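Local coordinates for protein AxyAgu115A (PDB 6NPS) that probably acts as a family GH115 alpha-glucuronidase, a hydrolase that removes glucuronic acid side groups from xylan, at residues D385-L393 and Q867-E875; F817-T826 and I932-K943. The protein carries 3 engineered substitutions. All blocks are in the same frame, centred on the assembly; numbering follows the deposited sequence.

Interaction 1. Residues D385-L393 and Q867-E875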
loop_
_atom_site.group_PDB
_atom_site.type_symbol
_atom_site.label_atom_id
_atom_site.label_comp_id
_atom_site.label_asym_id
_atom_site.label_seq_id
_atom_site.Cartn_x
_atom_site.Cartn_y
_atom_site.Cartn_z
ATOM N N ASP A 385 18.304 9.319 26.626
ATOM C CA ASP A 385 17.408 8.237 26.277
ATOM C C ASP A 385 17.921 7.425 25.085
ATOM O O ASP A 385 17.131 6.721 24.452
ATOM C CB ASP A 385 16.010 8.787 25.988
ATOM C CG ASP A 385 15.971 9.728 24.768
ATOM O OD1 ASP A 385 17.018 10.050 24.143
ATOM O OD2 ASP A 385 14.852 10.155 24.416
ATOM N N ASN A 386 19.213 7.543 24.751
ATOM C CA ASN A 386 19.910 6.820 23.689
ATOM C C ASN A 386 19.656 7.531 22.371
ATOM O O ASN A 386 20.234 7.145 21.356
ATOM C CB ASN A 386 19.539 5.316 23.608
ATOM C CG ASN A 386 20.021 4.557 24.839
ATOM O OD1 ASN A 386 21.211 4.613 25.158
ATOM N ND2 ASN A 386 19.119 3.880 25.543
ATOM N N HIS A 387 18.864 8.604 22.371
ATOM C CA HIS A 387 18.571 9.347 21.158
ATOM C C HIS A 387 18.882 10.819 21.298
ATOM O O HIS A 387 18.475 11.607 20.446
ATOM C CB HIS A 387 17.125 9.110 20.766
ATOM C CG HIS A 387 16.920 7.701 20.320
ATOM N ND1 HIS A 387 16.922 7.339 18.988
ATOM C CD2 HIS A 387 16.808 6.555 21.032
ATOM C CE1 HIS A 387 16.783 6.032 18.896
ATOM N NE2 HIS A 387 16.722 5.525 20.124
ATOM N N GLY A 388 19.598 11.206 22.350
ATOM C CA GLY A 388 20.032 12.577 22.469
ATOM C C GLY A 388 19.105 13.474 23.256
ATOM O O GLY A 388 19.313 14.703 23.260
ATOM N N ASN A 389 18.130 12.905 23.955
ATOM C CA ASN A 389 17.229 13.642 24.836
ATOM C C ASN A 389 17.553 13.236 26.265
ATOM O O ASN A 389 17.513 12.046 26.587
ATOM C CB ASN A 389 15.774 13.318 24.510
ATOM C CG ASN A 389 15.486 13.469 23.040
ATOM O OD1 ASN A 389 15.497 14.608 22.504
ATOM N ND2 ASN A 389 15.228 12.339 22.357
ATOM N N LEU A 390 17.892 14.207 27.110
ATOM C CA LEU A 390 18.130 13.872 28.511
ATOM C C LEU A 390 16.908 13.193 29.111
ATOM O O LEU A 390 15.788 13.301 28.600
ATOM C CB LEU A 390 18.452 15.113 29.336
ATOM C CG LEU A 390 19.545 16.023 28.764
ATOM C CD1 LEU A 390 19.880 17.151 29.761
ATOM C CD2 LEU A 390 20.819 15.258 28.371
ATOM N N ARG A 391 17.146 12.505 30.224
ATOM C CA ARG A 391 16.100 11.952 31.067
ATOM C C ARG A 391 15.995 12.795 32.334
ATOM O O ARG A 391 15.977 14.029 32.254
ATOM C CB ARG A 391 16.416 10.466 31.361
ATOM C CG ARG A 391 16.463 9.629 30.064
ATOM C CD ARG A 391 16.852 8.155 30.364
ATOM N NE ARG A 391 15.815 7.541 31.170
ATOM C CZ ARG A 391 15.896 6.330 31.711
ATOM N NH1 ARG A 391 16.993 5.592 31.546
ATOM N NH2 ARG A 391 14.883 5.866 32.431
ATOM N N THR A 392 15.903 12.172 33.502
ATOM C CA THR A 392 15.808 12.978 34.713
ATOM C C THR A 392 17.164 13.576 35.057
ATOM O O THR A 392 18.218 13.129 34.584
ATOM C CB THR A 392 15.301 12.176 35.895
ATOM O OG1 THR A 392 16.275 11.186 36.232
ATOM C CG2 THR A 392 13.970 11.535 35.546
ATOM N N LEU A 393 17.119 14.619 35.875
ATOM C CA LEU A 393 18.273 15.442 36.191
ATOM C C LEU A 393 18.220 15.740 37.684
ATOM O O LEU A 393 17.161 15.605 38.312
ATOM C CB LEU A 393 18.233 16.736 35.357
ATOM C CG LEU A 393 18.410 16.581 33.828
ATOM C CD1 LEU A 393 18.185 17.942 33.146
ATOM C CD2 LEU A 393 19.802 15.977 33.425
ATOM N N GLN A 867 9.741 19.932 20.806
ATOM C CA GLN A 867 10.872 19.026 20.869
ATOM C C GLN A 867 10.533 17.874 21.814
ATOM O O GLN A 867 9.908 18.104 22.861
ATOM C CB GLN A 867 12.127 19.762 21.343
ATOM C CG GLN A 867 13.374 19.228 20.686
ATOM C CD GLN A 867 13.995 18.080 21.455
ATOM O OE1 GLN A 867 14.581 17.175 20.863
ATOM N NE2 GLN A 867 13.886 18.121 22.784
ATOM N N PRO A 868 10.911 16.616 21.475
ATOM C CA PRO A 868 10.531 15.464 22.345
ATOM C C PRO A 868 11.448 15.299 23.555
ATOM O O PRO A 868 12.247 14.368 23.682
ATOM C CB PRO A 868 10.625 14.270 21.383
ATOM C CG PRO A 868 11.693 14.638 20.423
ATOM C CD PRO A 868 11.544 16.169 20.217
ATOM N N SER A 869 11.335 16.230 24.481
ATOM C CA SER A 869 12.054 16.190 25.743
ATOM C C SER A 869 11.384 15.242 26.730
ATOM O O SER A 869 10.174 14.996 26.679
ATOM C CB SER A 869 12.116 17.593 26.341
ATOM O OG SER A 869 13.182 18.290 25.745
ATOM N N ASN A 870 12.183 14.748 27.672
ATOM C CA ASN A 870 11.653 13.891 28.708
ATOM C C ASN A 870 11.520 14.669 30.011
ATOM O O ASN A 870 12.278 15.615 30.239
ATOM C CB ASN A 870 12.590 12.692 28.893
ATOM C CG ASN A 870 12.727 11.895 27.628
ATOM O OD1 ASN A 870 11.720 11.435 27.092
ATOM N ND2 ASN A 870 13.952 11.732 27.121
ATOM N N PRO A 871 10.569 14.320 30.886
ATOM C CA PRO A 871 10.457 15.028 32.166
ATOM C C PRO A 871 11.774 14.995 32.931
ATOM O O PRO A 871 12.489 13.982 32.940
ATOM C CB PRO A 871 9.370 14.243 32.924
ATOM C CG PRO A 871 8.649 13.436 31.898
ATOM C CD PRO A 871 9.621 13.190 30.786
ATOM N N VAL A 872 12.077 16.110 33.617
ATOM C CA VAL A 872 13.345 16.225 34.356
ATOM C C VAL A 872 13.278 15.672 35.770
ATOM O O VAL A 872 14.328 15.568 36.435
ATOM C CB VAL A 872 13.834 17.689 34.450
ATOM C CG1 VAL A 872 13.998 18.249 33.081
ATOM C CG2 VAL A 872 12.843 18.545 35.288
ATOM N N THR A 873 12.094 15.316 36.266
ATOM C CA THR A 873 11.992 14.720 37.596
ATOM C C THR A 873 11.410 13.308 37.503
ATOM O O THR A 873 10.848 12.901 36.484
ATOM C CB THR A 873 11.126 15.543 38.564
ATOM O OG1 THR A 873 9.740 15.287 38.296
ATOM C CG2 THR A 873 11.430 17.052 38.498
ATOM N N ARG A 874 11.530 12.567 38.604
ATOM C CA ARG A 874 11.040 11.195 38.602
ATOM C C ARG A 874 9.521 11.118 38.560
ATOM O O ARG A 874 8.983 10.016 38.393
ATOM C CB ARG A 874 11.574 10.439 39.818
ATOM C CG ARG A 874 11.080 10.974 41.152
ATOM C CD ARG A 874 11.839 10.343 42.309
ATOM N NE ARG A 874 10.957 9.690 43.278
ATOM C CZ ARG A 874 10.441 8.475 43.124
ATOM N NH1 ARG A 874 10.709 7.774 42.031
ATOM N NH2 ARG A 874 9.652 7.966 44.059
ATOM N N GLU A 875 8.826 12.257 38.664
ATOM C CA GLU A 875 7.368 12.293 38.610
ATOM C C GLU A 875 6.813 12.179 37.192
ATOM O O GLU A 875 5.602 11.977 37.029
ATOM C CB GLU A 875 6.860 13.575 39.286
ATOM C CG GLU A 875 6.804 13.470 40.820
ATOM C CD GLU A 875 7.945 14.208 41.528
ATOM O OE1 GLU A 875 7.656 15.089 42.371
ATOM O OE2 GLU A 875 9.129 13.908 41.251
HETATM O O HOH W 1 14.986 15.643 27.448
HETATM O O HOH W 2 14.937 15.915 30.709
#
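N870 carries most of the polar contact through one amide nitrogen. With CG anti to the carbonyl carbon (chi1 -60°), N870 ND2 donates to L390 O (2.8 Å) and D385 OD2 (3.3 Å), each acceptor close to the amide plane. The carboxylate is met from above its plane, the two flat groups being 71° apart. D385 OD2 also accepts N389 ND2 (3.0 Å) on its syn lone pair, while OD1 takes the backbone N of H387, an Asx turn, and of N389 from opposite faces. With an alanine at D385, N870 ND2 and N389 ND2 would probably lose an acceptor and the turn would come loose. W906 also binds OD2, and Y899 holds N870 OD1. Residues 385-393 follow strand 379-383 of the parallel TIM barrel, and 867-875 belong to the C-terminal domain, so these bonds join two domains. N389 OD1 and Q867 OE1, both acceptors, stand 3.2 Å apart and share K430 NZ. Among backbone groups, L393 N donates to V872 O (3.0 Å); one water joins L390 O to N870 N, another R391 O to N870 O. The one apolar side-chain pair is L393 CD1 with V872 CG1 (4.2 Å); T392 CG2 lies against backbone T873 O (3.5 Å).

Interaction 2. Residues F817-T826 and I932-K943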
loop_
_atom_site.group_PDB
_atom_site.type_symbol
_atom_site.label_atom_id
_atom_site.label_comp_id
_atom_site.label_asym_id
_atom_site.label_seq_id
_atom_site.Cartn_x
_atom_site.Cartn_y
_atom_site.Cartn_z
ATOM N N PHE A 817 11.361 33.812 27.791
ATOM C CA PHE A 817 11.518 32.981 26.609
ATOM C C PHE A 817 12.616 33.515 25.701
ATOM O O PHE A 817 12.731 34.714 25.473
ATOM C CB PHE A 817 10.205 32.884 25.836
ATOM C CG PHE A 817 9.258 31.860 26.397
ATOM C CD1 PHE A 817 9.378 30.545 26.059
ATOM C CD2 PHE A 817 8.252 32.256 27.297
ATOM C CE1 PHE A 817 8.521 29.570 26.603
ATOM C CE2 PHE A 817 7.393 31.340 27.805
ATOM C CZ PHE A 817 7.519 29.979 27.464
ATOM N N GLU A 818 13.434 32.616 25.194
ATOM C CA GLU A 818 14.468 32.946 24.228
ATOM C C GLU A 818 14.210 32.199 22.927
ATOM O O GLU A 818 13.765 31.038 22.953
ATOM C CB GLU A 818 15.854 32.550 24.757
ATOM C CG GLU A 818 16.307 33.311 25.980
ATOM C CD GLU A 818 17.063 34.581 25.627
ATOM O OE1 GLU A 818 17.129 34.924 24.424
ATOM O OE2 GLU A 818 17.578 35.242 26.554
ATOM N N VAL A 819 14.560 32.811 21.797
ATOM C CA VAL A 819 14.481 32.121 20.509
ATOM C C VAL A 819 15.800 31.404 20.289
ATOM O O VAL A 819 16.864 32.034 20.333
ATOM C CB VAL A 819 14.206 33.090 19.348
ATOM C CG1 VAL A 819 14.158 32.314 17.980
ATOM C CG2 VAL A 819 12.898 33.900 19.588
ATOM N N LEU A 820 15.728 30.088 20.062
ATOM C CA LEU A 820 16.873 29.268 19.687
ATOM C C LEU A 820 16.898 29.212 18.162
ATOM O O LEU A 820 16.105 28.494 17.555
ATOM C CB LEU A 820 16.758 27.875 20.300
ATOM C CG LEU A 820 16.767 27.822 21.838
ATOM C CD1 LEU A 820 16.518 26.381 22.392
ATOM C CD2 LEU A 820 18.100 28.300 22.314
ATOM N N ASP A 821 17.808 29.975 17.549
ATOM C CA ASP A 821 17.890 30.051 16.093
ATOM C C ASP A 821 18.177 28.682 15.507
ATOM O O ASP A 821 19.004 27.933 16.030
ATOM C CB ASP A 821 18.998 31.012 15.658
ATOM C CG ASP A 821 18.804 32.433 16.194
ATOM O OD1 ASP A 821 17.657 32.802 16.538
ATOM O OD2 ASP A 821 19.813 33.179 16.256
ATOM N N GLY A 822 17.463 28.343 14.429
ATOM C CA GLY A 822 17.722 27.099 13.708
ATOM C C GLY A 822 17.365 25.833 14.449
ATOM O O GLY A 822 17.626 24.743 13.941
ATOM N N TYR A 823 16.748 25.933 15.618
ATOM C CA TYR A 823 16.459 24.751 16.410
ATOM C C TYR A 823 15.281 23.982 15.809
ATOM O O TYR A 823 14.421 24.554 15.129
ATOM C CB TYR A 823 16.175 25.172 17.854
ATOM C CG TYR A 823 16.172 24.046 18.845
ATOM C CD1 TYR A 823 15.036 23.292 19.027
ATOM C CD2 TYR A 823 17.304 23.731 19.609
ATOM C CE1 TYR A 823 15.004 22.272 19.902
ATOM C CE2 TYR A 823 17.271 22.677 20.517
ATOM C CZ TYR A 823 16.113 21.958 20.653
ATOM O OH TYR A 823 16.008 20.901 21.531
ATOM N N GLY A 824 15.291 22.655 15.988
ATOM C CA GLY A 824 14.111 21.867 15.667
ATOM C C GLY A 824 13.964 21.489 14.197
ATOM O O GLY A 824 14.902 21.548 13.392
ATOM N N LYS A 825 12.730 21.109 13.844
ATOM C CA LYS A 825 12.466 20.574 12.516
ATOM C C LYS A 825 12.295 21.674 11.493
ATOM O O LYS A 825 12.593 21.462 10.307
ATOM C CB LYS A 825 11.225 19.683 12.533
ATOM C CG LYS A 825 11.474 18.388 13.324
ATOM C CD LYS A 825 10.250 17.483 13.308
ATOM C CE LYS A 825 10.108 16.679 12.014
ATOM N NZ LYS A 825 8.962 15.667 12.140
ATOM N N THR A 826 11.821 22.841 11.924
ATOM C CA THR A 826 11.548 23.921 10.979
ATOM C C THR A 826 12.308 25.189 11.393
ATOM O O THR A 826 13.531 25.137 11.581
ATOM C CB THR A 826 10.020 24.123 10.822
ATOM O OG1 THR A 826 9.406 24.458 12.076
ATOM C CG2 THR A 826 9.341 22.812 10.284
ATOM N N ILE A 932 1.228 31.730 26.243
ATOM C CA ILE A 932 1.843 30.478 26.664
ATOM C C ILE A 932 2.853 30.790 27.763
ATOM O O ILE A 932 3.781 31.595 27.569
ATOM C CB ILE A 932 2.504 29.756 25.489
ATOM C CG1 ILE A 932 1.469 29.614 24.362
ATOM C CG2 ILE A 932 3.097 28.431 25.938
ATOM C CD1 ILE A 932 1.976 28.828 23.221
ATOM N N TYR A 933 2.655 30.178 28.927
ATOM C CA TYR A 933 3.532 30.365 30.077
ATOM C C TYR A 933 4.435 29.151 30.229
ATOM O O TYR A 933 3.981 28.000 30.105
ATOM C CB TYR A 933 2.741 30.535 31.379
ATOM C CG TYR A 933 1.880 31.751 31.517
ATOM C CD1 TYR A 933 0.628 31.821 30.921
ATOM C CD2 TYR A 933 2.291 32.829 32.301
ATOM C CE1 TYR A 933 -0.177 32.953 31.077
ATOM C CE2 TYR A 933 1.495 33.960 32.459
ATOM C CZ TYR A 933 0.263 34.007 31.851
ATOM O OH TYR A 933 -0.539 35.114 32.011
ATOM N N ALA A 934 5.702 29.395 30.552
ATOM C CA ALA A 934 6.564 28.287 30.936
ATOM C C ALA A 934 6.245 27.843 32.351
ATOM O O ALA A 934 6.007 28.677 33.223
ATOM C CB ALA A 934 8.038 28.673 30.853
ATOM N N VAL A 935 6.265 26.515 32.588
ATOM C CA VAL A 935 6.062 25.972 33.929
ATOM C C VAL A 935 7.166 24.946 34.215
ATOM O O VAL A 935 8.149 25.257 34.899
ATOM C CB VAL A 935 4.644 25.368 34.065
ATOM C CG1 VAL A 935 4.408 24.729 35.472
ATOM C CG2 VAL A 935 3.576 26.437 33.747
ATOM N N SER A 936 7.041 23.704 33.643
ATOM C CA SER A 936 8.082 22.705 33.770
ATOM C C SER A 936 9.266 23.014 32.868
ATOM O O SER A 936 9.098 23.543 31.776
ATOM C CB SER A 936 7.560 21.302 33.409
ATOM O OG SER A 936 6.388 21.001 34.133
ATOM N N PRO A 937 10.470 22.629 33.290
ATOM C CA PRO A 937 11.628 22.616 32.377
ATOM C C PRO A 937 11.449 21.598 31.241
ATOM O O PRO A 937 10.658 20.659 31.333
ATOM C CB PRO A 937 12.786 22.197 33.286
ATOM C CG PRO A 937 12.295 22.435 34.723
ATOM C CD PRO A 937 10.810 22.227 34.670
ATOM N N GLY A 938 12.245 21.757 30.185
ATOM C CA GLY A 938 12.167 20.879 29.036
ATOM C C GLY A 938 11.160 21.268 27.957
ATOM O O GLY A 938 11.051 20.562 26.941
ATOM N N PHE A 939 10.447 22.375 28.124
ATOM C CA PHE A 939 9.407 22.801 27.185
ATOM C C PHE A 939 10.048 23.644 26.089
ATOM O O PHE A 939 10.477 24.773 26.340
ATOM C CB PHE A 939 8.318 23.560 27.943
ATOM C CG PHE A 939 7.197 24.083 27.069
ATOM C CD1 PHE A 939 6.185 23.244 26.631
ATOM C CD2 PHE A 939 7.156 25.420 26.699
ATOM C CE1 PHE A 939 5.144 23.735 25.813
ATOM C CE2 PHE A 939 6.123 25.924 25.888
ATOM C CZ PHE A 939 5.112 25.082 25.457
ATOM N N ALA A 940 10.155 23.086 24.877
ATOM C CA ALA A 940 10.731 23.795 23.739
ATOM C C ALA A 940 9.721 23.738 22.594
ATOM O O ALA A 940 9.424 22.653 22.069
ATOM C CB ALA A 940 12.071 23.206 23.326
ATOM N N LEU A 941 9.180 24.898 22.228
ATOM C CA LEU A 941 8.010 24.967 21.369
ATOM C C LEU A 941 8.442 25.445 19.994
ATOM O O LEU A 941 9.068 26.510 19.874
ATOM C CB LEU A 941 6.971 25.917 21.967
ATOM C CG LEU A 941 5.720 26.202 21.145
ATOM C CD1 LEU A 941 4.776 24.991 21.013
ATOM C CD2 LEU A 941 4.969 27.334 21.849
ATOM N N GLU A 942 8.079 24.686 18.963
ATOM C CA GLU A 942 8.484 24.968 17.591
ATOM C C GLU A 942 7.371 25.575 16.751
ATOM O O GLU A 942 7.648 26.471 15.956
ATOM C CB GLU A 942 8.990 23.690 16.895
ATOM C CG GLU A 942 10.278 23.160 17.582
ATOM C CD GLU A 942 10.819 21.809 17.057
ATOM O OE1 GLU A 942 10.692 21.502 15.841
ATOM O OE2 GLU A 942 11.409 21.066 17.886
ATOM N N LYS A 943 6.136 25.095 16.887
ATOM C CA LYS A 943 5.053 25.518 16.004
ATOM C C LYS A 943 3.745 25.349 16.763
ATOM O O LYS A 943 3.616 24.463 17.612
ATOM C CB LYS A 943 5.047 24.694 14.680
ATOM C CG LYS A 943 3.986 25.164 13.639
ATOM C CD LYS A 943 3.864 24.190 12.457
ATOM C CE LYS A 943 5.067 24.241 11.586
ATOM N NZ LYS A 943 4.794 23.468 10.362
HETATM O O HOH W 3 8.563 22.126 13.915
#
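E942 sends its carboxylate against the backbone of G824 and K825. From CB the chain starts with CG anti to the carbonyl carbon (chi1 -64°) and runs extended, which carries CD against G824 CA. At the tip, E942 OE1 accepts K825 N at 2.9 Å along a nearly straight bond (173° at the hydrogen), met from above the carboxylate plane. The same oxygen accepts a hydrogen bond from a water (2.9 Å), also hydrogen-bonded to T826 OG1, whose stronger partner is E797. E942 OE2 lies 3.6 Å from G824 CA, with the edge of Y823 beyond it (CE1 at 4.3 Å). At G824 a CB in standard geometry would fall 2.4 Å from E942 CD, and the positive phi also points to glycine. Elsewhere the F817 ring packs on the 932-934 backbone, with F817 CZ 3.7 Å from A934 CB and F817 CE1 4.4 Å from F939 CD2, edge to edge. E942 and K943 face one residue of the neighbouring strand, a classic beta bulge. E942 thus holds the loop after the type II turn 820-823. Strands 817-821 and 932-934 are unpaired, axes 10.1 Å apart and crossed at 97°, consistent with the beta sandwich expected of a galactose-binding-like domain.

Overall arrangement
Both contacts are buried and similar in area (426 and 398 Å²), but they sit at different levels of the fold. Interaction 1 lies between domains, where a barrel loop meets a loop of the C-terminal domain, and relies on amide, carboxylate, backbone and water bonds. Interaction 2 lies inside the C-terminal domain and divides into a single direct carboxylate-to-backbone bond with a water beside it and the packing of an aromatic ring. They adjoin: Q867 N lies 3.0 Å from A940 O, a probable hydrogen bond, and S869 CB packs 3.2 Å from G938 O. Helix 428-440 lies along both, its K430 binding N389 and Q867 in the first and touching Y823 in the second.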